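Phosphoribosylaminoimidazole carboxylase, ATPase subunit (Thermotoga maritima, PDB 3AX6) probably catalyses the ATP-dependent carboxylation of 5-aminoimidazole ribonucleotide with bicarbonate to N5-carboxyaminoimidazole ribonucleotide, a step of purine biosynthesis. Local coordinates at residues A[194-199]-A[210-215]. Numbering follows the deposited sequence.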
loop_
_atom_site.group_PDB
_atom_site.type_symbol
_atom_site.label_atom_id
_atom_site.label_comp_id
_atom_site.label_asym_id
_atom_site.label_seq_id
_atom_site.Cartn_x
_atom_site.Cartn_y
_atom_site.Cartn_z
ATOM N N PRO A 194 -0.805 8.369 -16.650
ATOM C CA PRO A 194 -0.054 9.474 -17.245
ATOM C C PRO A 194 1.155 8.878 -17.981
ATOM O O PRO A 194 1.563 7.743 -17.712
ATOM C CB PRO A 194 0.366 10.297 -16.029
ATOM C CG PRO A 194 -0.739 10.034 -15.044
ATOM C CD PRO A 194 -0.968 8.557 -15.197
ATOM N N VAL A 195 1.707 9.620 -18.931
ATOM C CA VAL A 195 2.876 9.128 -19.628
ATOM C C VAL A 195 4.046 9.553 -18.746
ATOM O O VAL A 195 4.021 10.638 -18.170
ATOM C CB VAL A 195 2.990 9.727 -21.068
ATOM C CG1 VAL A 195 2.010 10.853 -21.252
ATOM C CG2 VAL A 195 4.404 10.202 -21.335
ATOM N N VAL A 196 5.048 8.688 -18.603
ATOM C CA VAL A 196 6.202 9.028 -17.778
ATOM C C VAL A 196 7.479 9.115 -18.594
ATOM O O VAL A 196 7.551 8.616 -19.720
ATOM C CB VAL A 196 6.400 8.029 -16.618
ATOM C CG1 VAL A 196 5.200 8.086 -15.692
ATOM C CG2 VAL A 196 6.610 6.627 -17.152
ATOM N N GLU A 197 8.481 9.757 -18.006
ATOM C CA GLU A 197 9.764 9.979 -18.657
ATOM C C GLU A 197 10.880 9.150 -18.045
ATOM O O GLU A 197 11.034 9.103 -16.820
ATOM C CB GLU A 197 10.114 11.471 -18.559
ATOM C CG GLU A 197 11.419 11.912 -19.217
ATOM C CD GLU A 197 11.756 13.384 -18.937
ATOM O OE1 GLU A 197 10.829 14.207 -18.779
ATOM O OE2 GLU A 197 12.952 13.729 -18.889
HETATM N N MSE A 198 11.648 8.486 -18.903
HETATM C CA MSE A 198 12.785 7.697 -18.455
HETATM C C MSE A 198 13.946 8.676 -18.367
HETATM O O MSE A 198 14.293 9.319 -19.353
HETATM C CB MSE A 198 13.139 6.602 -19.466
HETATM C CG MSE A 198 12.008 5.643 -19.793
HETATM SE SE MSE A 198 11.234 4.846 -18.221
HETATM C CE MSE A 198 12.534 3.452 -17.914
ATOM N N TYR A 199 14.536 8.803 -17.185
ATOM C CA TYR A 199 15.658 9.711 -16.994
ATOM C C TYR A 199 16.965 8.918 -16.988
ATOM O O TYR A 199 17.898 9.223 -17.731
ATOM C CB TYR A 199 15.496 10.459 -15.675
ATOM C CG TYR A 199 16.560 11.489 -15.427
ATOM C CD1 TYR A 199 16.452 12.771 -15.959
ATOM C CD2 TYR A 199 17.683 11.187 -14.663
ATOM C CE1 TYR A 199 17.432 13.730 -15.736
ATOM C CE2 TYR A 199 18.671 12.137 -14.434
ATOM C CZ TYR A 199 18.538 13.405 -14.972
ATOM O OH TYR A 199 19.507 14.349 -14.736
ATOM N N VAL A 210 12.408 7.039 -13.177
ATOM C CA VAL A 210 11.202 7.502 -13.854
ATOM C C VAL A 210 10.708 8.858 -13.348
ATOM O O VAL A 210 10.743 9.137 -12.149
ATOM C CB VAL A 210 10.064 6.452 -13.701
ATOM C CG1 VAL A 210 8.781 6.948 -14.347
ATOM C CG2 VAL A 210 10.491 5.144 -14.328
ATOM N N ILE A 211 10.253 9.698 -14.276
ATOM C CA ILE A 211 9.732 11.015 -13.936
ATOM C C ILE A 211 8.259 11.064 -14.313
ATOM O O ILE A 211 7.901 10.868 -15.471
ATOM C CB ILE A 211 10.460 12.144 -14.704
ATOM C CG1 ILE A 211 11.952 12.161 -14.349
ATOM C CG2 ILE A 211 9.829 13.484 -14.354
ATOM C CD1 ILE A 211 12.784 13.097 -15.217
ATOM N N ALA A 212 7.407 11.329 -13.332
ATOM C CA ALA A 212 5.969 11.392 -13.566
ATOM C C ALA A 212 5.418 12.745 -13.141
ATOM O O ALA A 212 5.565 13.139 -11.987
ATOM C CB ALA A 212 5.265 10.278 -12.781
ATOM N N PRO A 213 4.788 13.483 -14.070
ATOM C CA PRO A 213 4.582 13.113 -15.474
ATOM C C PRO A 213 5.774 13.546 -16.327
ATOM O O PRO A 213 6.545 14.424 -15.935
ATOM C CB PRO A 213 3.307 13.865 -15.841
ATOM C CG PRO A 213 3.445 15.128 -15.044
ATOM C CD PRO A 213 3.924 14.620 -13.699
ATOM N N ALA A 214 5.925 12.922 -17.489
ATOM C CA ALA A 214 7.032 13.247 -18.380
ATOM C C ALA A 214 7.059 14.747 -18.644
ATOM O O ALA A 214 6.012 15.388 -18.747
ATOM C CB ALA A 214 6.891 12.483 -19.690
ATOM N N ARG A 215 8.258 15.310 -18.737
ATOM C CA ARG A 215 8.385 16.735 -18.996
ATOM C C ARG A 215 8.395 16.942 -20.502
ATOM O O ARG A 215 9.445 17.149 -21.113
ATOM C CB ARG A 215 9.666 17.275 -18.372
ATOM C CG ARG A 215 9.792 16.905 -16.914
ATOM C CD ARG A 215 11.059 16.138 -16.700
ATOM N NE ARG A 215 12.098 17.001 -16.178
ATOM C CZ ARG A 215 13.393 16.814 -16.383
ATOM N NH1 ARG A 215 13.816 15.787 -17.112
ATOM N NH2 ARG A 215 14.262 17.652 -15.841
#
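V196 and V210 form the apolar centre, V196 CB lying a tight 3.5 Å from V210 CG1, while V196 CG1 reaches A212 CB; Y268 also touches V196 and A212. On this face the selenium of M198 meets V210 CG2 at 4.0 Å. On the other face E197 lies alongside I211, and I211 CD1 touches CD1 of the Y199 ring. Between the faces E197 and I211 make an antiparallel hydrogen-bonded pair, E197 N to I211 O at 2.8 Å and I211 N to E197 O at 2.7 Å. Beyond the cis peptide before P213, A214 N donates a hydrogen bond to V195 O. The E197 side chain runs out extended, CG opposite the main-chain nitrogen (chi1 -179°), bringing its carboxylate to R215. In a salt bridge, R215 NH1 meets E197 OE2 at 2.9 Å on the syn side but 29° out of the carboxylate plane; carboxylate and guanidinium planes lie 24° apart. K176 also pairs with OE2, and E355 with R215 NH2. A leucine in place of R215 would probably leave E355 without this mate and E197 dependent on K176 for charge balance. The pattern is that of a β-hairpin of the ATP-grasp domain, in an antiparallel sheet continuing through strand 299-305 into the C-terminal region; the M198 side chain lies about 7 Å from bound ADP.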